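Local coordinates for protein putative oxidoreductase (Klebsiella pneumoniae subsp. pneumoniae MGH 78578, PDB 3E82) that is a putative oxidoreductase of the Gfo/Idh/MocA family and probably uses NAD or NADP bound to its Rossmann-fold domain, at residues Tyr15-Gly19 against Lys20-Ala24; Arg28-Pro31 against Gly32-Leu35; Ser174-Trp177 against Phe178-Pro182. All coordinates share one frame; numbering follows the deposited sequence.

Interaction 1 (Tyr15-Gly19 against Lys20-Ala24); sequences YGFVG and KTFHA
Lys-20 lays its CB over one face of the Tyr-15 ring, 3.8 Å from the ring centroid, a CH-pi contact. The two residues belong to the strand-turn-helix of a Rossmann fold. Gly-16 and Gly-19 fit its GxGxxG pattern, consistent with dinucleotide binding at this turn. Gly-16 is the N-cap of helix 17-28, and its O takes the N-H of Lys-20 nearly head-on. The tight side carries Tyr-15, Gly-19, His-23 and Ala-24, all buried. Ala-24 CB sits at the edge of the Tyr-15 ring, 4.2 Å from CE1. Val-18 CG1 meets the His-23 ring obliquely, 3.6 Å from CD2. The two nitrogens of that ring are hydrogen-bonded to Tyr-303 and Asp-97, which fixes its rotation. The helix widens into a pi-type turn at 20-23: Ala-24 N bonds to Gly-19 O, five residues back, and Val-18 O takes Phe-22 N and, weakly, His-23 N. The looser side holds Phe-17 and Lys-20, both exposed. The Lys-20 chain runs extended past the tyrosine and bends only at its last torsion. Its NZ makes a long, weak ion pair with Asp-49, which also bonds Tyr-15 OH. A water donates to Tyr-15 OH and Lys-20 O. Thr-21 CB lies over a face of the Phe-17 ring. Even here Phe-17 O is held by two donors, Thr-21 OG1 at 2.7 Å and Thr-21 N at 2.9 Å, from opposite faces of the carbonyl plane.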
loop_
_atom_site.group_PDB
_atom_site.type_symbol
_atom_site.label_atom_id
_atom_site.label_comp_id
_atom_site.label_asym_id
_atom_site.label_seq_id
_atom_site.Cartn_x
_atom_site.Cartn_y
_atom_site.Cartn_z
ATOM N N TYR B 15 28.338 -18.231 17.504
ATOM C CA TYR B 15 27.297 -19.157 17.912
ATOM C C TYR B 15 26.272 -18.386 18.722
ATOM O O TYR B 15 25.831 -18.810 19.794
ATOM C CB TYR B 15 27.868 -20.302 18.744
ATOM C CG TYR B 15 26.963 -21.508 18.770
ATOM C CD1 TYR B 15 26.673 -22.206 17.599
ATOM C CD2 TYR B 15 26.385 -21.950 19.960
ATOM C CE1 TYR B 15 25.835 -23.314 17.610
ATOM C CE2 TYR B 15 25.542 -23.056 19.981
ATOM C CZ TYR B 15 25.274 -23.730 18.805
ATOM O OH TYR B 15 24.448 -24.826 18.819
ATOM N N GLY B 16 25.919 -17.223 18.200
ATOM C CA GLY B 16 24.920 -16.408 18.844
ATOM C C GLY B 16 23.569 -16.923 18.390
ATOM O O GLY B 16 23.446 -18.060 17.915
ATOM N N PHE B 17 22.551 -16.087 18.524
ATOM C CA PHE B 17 21.206 -16.467 18.135
ATOM C C PHE B 17 21.106 -17.056 16.724
ATOM O O PHE B 17 20.589 -18.156 16.538
ATOM C CB PHE B 17 20.278 -15.263 18.240
ATOM C CG PHE B 17 18.959 -15.478 17.580
ATOM C CD1 PHE B 17 17.999 -16.285 18.168
ATOM C CD2 PHE B 17 18.697 -14.917 16.335
ATOM C CE1 PHE B 17 16.789 -16.537 17.523
ATOM C CE2 PHE B 17 17.496 -15.160 15.680
ATOM C CZ PHE B 17 16.540 -15.971 16.274
ATOM N N VAL B 18 21.591 -16.319 15.732
ATOM C CA VAL B 18 21.517 -16.775 14.351
ATOM C C VAL B 18 22.364 -18.014 14.062
ATOM O O VAL B 18 21.914 -18.932 13.384
ATOM C CB VAL B 18 21.914 -15.641 13.379
ATOM C CG1 VAL B 18 21.912 -16.154 11.941
ATOM C CG2 VAL B 18 20.929 -14.477 13.518
ATOM N N GLY B 19 23.585 -18.041 14.578
ATOM C CA GLY B 19 24.444 -19.188 14.349
ATOM C C GLY B 19 23.858 -20.464 14.926
ATOM O O GLY B 19 23.905 -21.521 14.293
ATOM N N LYS B 20 23.286 -20.361 16.123
ATOM C CA LYS B 20 22.703 -21.515 16.805
ATOM C C LYS B 20 21.323 -21.934 16.300
ATOM O O LYS B 20 21.045 -23.123 16.162
ATOM C CB LYS B 20 22.613 -21.237 18.313
ATOM C CG LYS B 20 21.825 -22.285 19.115
ATOM C CD LYS B 20 21.620 -21.830 20.559
ATOM C CE LYS B 20 21.115 -22.945 21.472
ATOM N NZ LYS B 20 19.800 -23.498 21.050
ATOM N N THR B 21 20.464 -20.957 16.026
ATOM C CA THR B 21 19.099 -21.243 15.596
ATOM C C THR B 21 18.927 -21.577 14.121
ATOM O O THR B 21 18.088 -22.398 13.768
ATOM C CB THR B 21 18.162 -20.058 15.924
ATOM O OG1 THR B 21 18.425 -19.595 17.253
ATOM C CG2 THR B 21 16.703 -20.488 15.833
ATOM N N PHE B 22 19.721 -20.942 13.270
ATOM C CA PHE B 22 19.637 -21.141 11.825
ATOM C C PHE B 22 20.734 -21.997 11.194
ATOM O O PHE B 22 20.511 -23.155 10.835
ATOM C CB PHE B 22 19.625 -19.776 11.120
ATOM C CG PHE B 22 18.305 -19.065 11.187
ATOM C CD1 PHE B 22 17.457 -19.042 10.074
ATOM C CD2 PHE B 22 17.900 -18.433 12.358
ATOM C CE1 PHE B 22 16.218 -18.392 10.132
ATOM C CE2 PHE B 22 16.663 -17.780 12.430
ATOM C CZ PHE B 22 15.821 -17.760 11.316
ATOM N N HIS B 23 21.918 -21.409 11.070
ATOM C CA HIS B 23 23.050 -22.056 10.428
ATOM C C HIS B 23 23.443 -23.460 10.864
ATOM O O HIS B 23 23.513 -24.361 10.026
ATOM C CB HIS B 23 24.250 -21.124 10.495
ATOM C CG HIS B 23 24.023 -19.825 9.789
ATOM N ND1 HIS B 23 23.826 -19.744 8.427
ATOM C CD2 HIS B 23 23.939 -18.559 10.258
ATOM C CE1 HIS B 23 23.631 -18.484 8.087
ATOM N NE2 HIS B 23 23.695 -17.745 9.179
ATOM N N ALA B 24 23.696 -23.666 12.152
ATOM C CA ALA B 24 24.087 -24.998 12.603
ATOM C C ALA B 24 23.067 -26.075 12.216
ATOM O O ALA B 24 23.435 -27.095 11.627
ATOM C CB ALA B 24 24.320 -25.007 14.105
HETATM O O HOH W 1 22.433 -25.288 16.887
#

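Interaction 2 (Arg28-Pro31 against Gly32-Leu35)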
loop_
_atom_site.group_PDB
_atom_site.type_symbol
_atom_site.label_atom_id
_atom_site.label_comp_id
_atom_site.label_asym_id
_atom_site.label_seq_id
_atom_site.Cartn_x
_atom_site.Cartn_y
_atom_site.Cartn_z
ATOM N N ARG B 28 23.842 -28.915 9.252
ATOM C CA ARG B 28 23.914 -30.302 9.687
ATOM C C ARG B 28 22.872 -31.193 9.015
ATOM O O ARG B 28 23.004 -32.414 9.013
ATOM C CB ARG B 28 23.793 -30.365 11.218
ATOM C CG ARG B 28 25.041 -29.805 11.934
ATOM C CD ARG B 28 24.795 -29.469 13.403
ATOM N NE ARG B 28 24.376 -30.629 14.188
ATOM C CZ ARG B 28 25.109 -31.722 14.375
ATOM N NH1 ARG B 28 26.321 -31.828 13.835
ATOM N NH2 ARG B 28 24.629 -32.716 15.105
ATOM N N SER B 29 21.852 -30.578 8.420
ATOM C CA SER B 29 20.795 -31.331 7.749
ATOM C C SER B 29 21.069 -31.530 6.259
ATOM O O SER B 29 20.300 -32.192 5.562
ATOM C CB SER B 29 19.455 -30.610 7.906
ATOM O OG SER B 29 19.412 -29.466 7.067
ATOM N N VAL B 30 22.166 -30.962 5.774
ATOM C CA VAL B 30 22.519 -31.065 4.364
ATOM C C VAL B 30 23.741 -31.949 4.141
ATOM O O VAL B 30 24.864 -31.575 4.493
ATOM C CB VAL B 30 22.803 -29.665 3.762
ATOM C CG1 VAL B 30 23.244 -29.795 2.315
ATOM C CG2 VAL B 30 21.564 -28.794 3.865
ATOM N N PRO B 31 23.536 -33.138 3.550
ATOM C CA PRO B 31 24.635 -34.072 3.282
ATOM C C PRO B 31 25.710 -33.434 2.399
ATOM O O PRO B 31 25.413 -32.599 1.539
ATOM C CB PRO B 31 23.933 -35.235 2.580
ATOM C CG PRO B 31 22.576 -35.215 3.183
ATOM C CD PRO B 31 22.243 -33.740 3.185
ATOM N N GLY B 32 26.956 -33.835 2.611
ATOM C CA GLY B 32 28.039 -33.287 1.815
ATOM C C GLY B 32 28.695 -32.126 2.530
ATOM O O GLY B 32 29.838 -31.775 2.235
ATOM N N LEU B 33 27.967 -31.534 3.473
ATOM C CA LEU B 33 28.486 -30.419 4.249
ATOM C C LEU B 33 28.856 -30.926 5.635
ATOM O O LEU B 33 28.125 -31.711 6.232
ATOM C CB LEU B 33 27.436 -29.315 4.384
ATOM C CG LEU B 33 26.946 -28.643 3.102
ATOM C CD1 LEU B 33 26.049 -27.476 3.487
ATOM C CD2 LEU B 33 28.142 -28.153 2.270
ATOM N N ASN B 34 29.987 -30.477 6.154
ATOM C CA ASN B 34 30.407 -30.919 7.474
ATOM C C ASN B 34 30.779 -29.731 8.366
ATOM O O ASN B 34 31.752 -29.032 8.111
ATOM C CB ASN B 34 31.587 -31.899 7.325
ATOM C CG ASN B 34 32.251 -32.238 8.647
ATOM O OD1 ASN B 34 31.591 -32.421 9.671
ATOM N ND2 ASN B 34 33.573 -32.339 8.624
ATOM N N LEU B 35 29.974 -29.494 9.391
ATOM C CA LEU B 35 30.246 -28.418 10.339
ATOM C C LEU B 35 31.305 -28.974 11.298
ATOM O O LEU B 35 30.983 -29.696 12.242
ATOM C CB LEU B 35 28.975 -28.053 11.106
ATOM C CG LEU B 35 29.125 -26.967 12.177
ATOM C CD1 LEU B 35 29.806 -25.731 11.600
ATOM C CD2 LEU B 35 27.747 -26.618 12.722
#
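Val-30 holds CG1 opposite its backbone N (chi1 177°), and Leu-33 turns CG to the side of its own N (chi1 -62°). These torsions bring the two side chains alongside each other, pointing the same way. Val-30 CG1 lies 3.8 Å from Leu-33 CD1, and Val-30 CB is almost as near to that methyl. The side-chain contact is apolar. Beside this pair the backbone closes a type II beta turn from Val-30 to Leu-33. Leu-33 N donates to Val-30 O at 3.3 Å, a rather long bond with the donor tilted from the carbonyl plane. Pro-31 and Gly-32 form the corner of the turn. Gly-32 takes the positive phi (95°) of the third position of a type II turn, which glycine favours. The turn belongs to the beta-alpha-beta unit of the Rossmann fold. It lies in the return from helix 17-28 to strand 33-39, which runs parallel to strand 8-13. Gly-32 and Asn-34 make backbone hydrogen bonds to that strand. Helix 300-310 covers the apolar pair: Val-30 touches Met-304, and Leu-33 touches Tyr-303 and Arg-307. Arg-307 NH1 also bonds Pro-31 O. At the other end of the contact, Arg-28 comes across Leu-35 with only its aliphatic part. CD meets the CD2 methyl of Leu-35 at 4.2 Å, a light touch on the exposed side. Beyond that touch the arginine chain bends, which turns the guanidinium off the line of the chain, while Leu-35 turns its CB toward residues 28-31.

Interaction 3 (Ser174-Trp177 against Phe178-Pro182); sequences SGLW and FDLGP
Gly-175 is the N-cap of helix 176-192, its O accepting Asp-179 N at 3.1 Å, and the first turns continue with Leu-180 N to Leu-176 O at 2.9 Å and a bent bond from Gly-181 N to Trp-177 O (N-H angle 132°), before a kink at Pro-182, which has no N-H to give. The proline CD instead lies 3.4 Å from Trp-177 O. Asp-179 folds its carboxylate back beside its own N (chi1 -63°), which carries OD2 toward the start of the helix. There it accepts a weak bond from Ser-174 N, but it also lies 2.8 Å from Gly-175 O, another acceptor. The residues just before Ser-174 are not modelled, so this end is less certain. The Trp-177 ring extends along the helix and packs obliquely on Gly-181, with CZ3 3.6 Å from Gly-181 CA. Phe-178 is exposed; Ser-174 OG lies 3.9 Å from its CB, and the side chain also touches Leu-330. A water joins the two backbones here, donating to Ser-174 O and accepting from Phe-178 N at 2.9 Å. The helix lies in the C-terminal alpha/beta domain. Asn-212 accepts from Trp-177 N. The indole is buried between strand 214-220, through Ala-215 and Val-217, and helix 320-339, where NE1 bonds Leu-330 O.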
loop_
_atom_site.group_PDB
_atom_site.type_symbol
_atom_site.label_atom_id
_atom_site.label_comp_id
_atom_site.label_asym_id
_atom_site.label_seq_id
_atom_site.Cartn_x
_atom_site.Cartn_y
_atom_site.Cartn_z
ATOM N N SER B 174 18.279 -2.484 14.181
ATOM C CA SER B 174 18.787 -1.451 13.284
ATOM C C SER B 174 17.680 -0.727 12.514
ATOM O O SER B 174 17.948 -0.019 11.538
ATOM C CB SER B 174 19.769 -2.068 12.291
ATOM O OG SER B 174 20.215 -1.094 11.367
ATOM N N GLY B 175 16.441 -0.890 12.967
ATOM C CA GLY B 175 15.316 -0.268 12.292
ATOM C C GLY B 175 14.573 -1.345 11.527
ATOM O O GLY B 175 15.182 -2.296 11.029
ATOM N N LEU B 176 13.259 -1.201 11.427
ATOM C CA LEU B 176 12.441 -2.189 10.742
ATOM C C LEU B 176 12.840 -2.375 9.276
ATOM O O LEU B 176 13.032 -3.504 8.822
ATOM C CB LEU B 176 10.966 -1.785 10.836
ATOM C CG LEU B 176 9.906 -2.788 10.388
ATOM C CD1 LEU B 176 9.922 -3.989 11.317
ATOM C CD2 LEU B 176 8.536 -2.124 10.426
ATOM N N TRP B 177 12.967 -1.269 8.544
ATOM C CA TRP B 177 13.322 -1.331 7.126
ATOM C C TRP B 177 14.595 -2.131 6.887
ATOM O O TRP B 177 14.602 -3.062 6.091
ATOM C CB TRP B 177 13.480 0.084 6.548
ATOM C CG TRP B 177 13.784 0.122 5.065
ATOM C CD1 TRP B 177 14.788 0.827 4.449
ATOM C CD2 TRP B 177 13.085 -0.571 4.016
ATOM N NE1 TRP B 177 14.757 0.613 3.092
ATOM C CE2 TRP B 177 13.724 -0.241 2.798
ATOM C CE3 TRP B 177 11.984 -1.437 3.987
ATOM C CZ2 TRP B 177 13.299 -0.748 1.565
ATOM C CZ3 TRP B 177 11.560 -1.942 2.754
ATOM C CH2 TRP B 177 12.220 -1.594 1.563
ATOM N N PHE B 178 15.667 -1.773 7.586
ATOM C CA PHE B 178 16.939 -2.467 7.432
ATOM C C PHE B 178 16.915 -3.936 7.820
ATOM O O PHE B 178 17.639 -4.742 7.236
ATOM C CB PHE B 178 18.035 -1.755 8.228
ATOM C CG PHE B 178 18.935 -0.911 7.378
ATOM C CD1 PHE B 178 18.441 0.211 6.717
ATOM C CD2 PHE B 178 20.274 -1.250 7.220
ATOM C CE1 PHE B 178 19.271 0.985 5.909
ATOM C CE2 PHE B 178 21.112 -0.488 6.416
ATOM C CZ PHE B 178 20.611 0.634 5.759
ATOM N N ASP B 179 16.092 -4.292 8.800
ATOM C CA ASP B 179 16.025 -5.684 9.229
ATOM C C ASP B 179 15.142 -6.567 8.362
ATOM O O ASP B 179 15.559 -7.647 7.940
ATOM C CB ASP B 179 15.535 -5.793 10.679
ATOM C CG ASP B 179 16.475 -5.127 11.668
ATOM O OD1 ASP B 179 17.707 -5.240 11.499
ATOM O OD2 ASP B 179 15.974 -4.500 12.624
ATOM N N LEU B 180 13.924 -6.115 8.092
ATOM C CA LEU B 180 12.997 -6.922 7.314
ATOM C C LEU B 180 12.857 -6.540 5.849
ATOM O O LEU B 180 12.399 -7.346 5.041
ATOM C CB LEU B 180 11.643 -6.913 8.015
ATOM C CG LEU B 180 11.862 -7.440 9.437
ATOM C CD1 LEU B 180 10.977 -6.702 10.402
ATOM C CD2 LEU B 180 11.615 -8.937 9.474
ATOM N N GLY B 181 13.246 -5.317 5.504
ATOM C CA GLY B 181 13.183 -4.891 4.119
ATOM C C GLY B 181 13.963 -5.808 3.177
ATOM O O GLY B 181 13.477 -6.126 2.099
ATOM N N PRO B 182 15.170 -6.264 3.558
ATOM C CA PRO B 182 15.974 -7.141 2.697
ATOM C C PRO B 182 15.304 -8.352 2.047
ATOM O O PRO B 182 15.428 -8.529 0.836
ATOM C CB PRO B 182 17.145 -7.525 3.602
ATOM C CG PRO B 182 17.367 -6.257 4.368
ATOM C CD PRO B 182 15.943 -5.866 4.752
HETATM O O HOH W 2 15.893 0.636 9.221
#

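Interactions 1 and 2 lie in series in the same beta-alpha-beta unit of the Rossmann domain. They touch where Ala-24 CA packs on Leu-35 CD2, at 4.0 Å. Interaction 3 belongs to the C-terminal domain. Its centre is about 19 Å from that of interaction 1 and about 30 Å from that of interaction 2. Interactions 1 and 3 are both partly buried helix starts with a glycine N-cap. The first departs from regular helix by a pi-type turn, the third by a proline kink. Interaction 2 is a surface turn with one backbone bond between its two segments and apolar side-chain contacts. Water takes part in interactions 1 and 3.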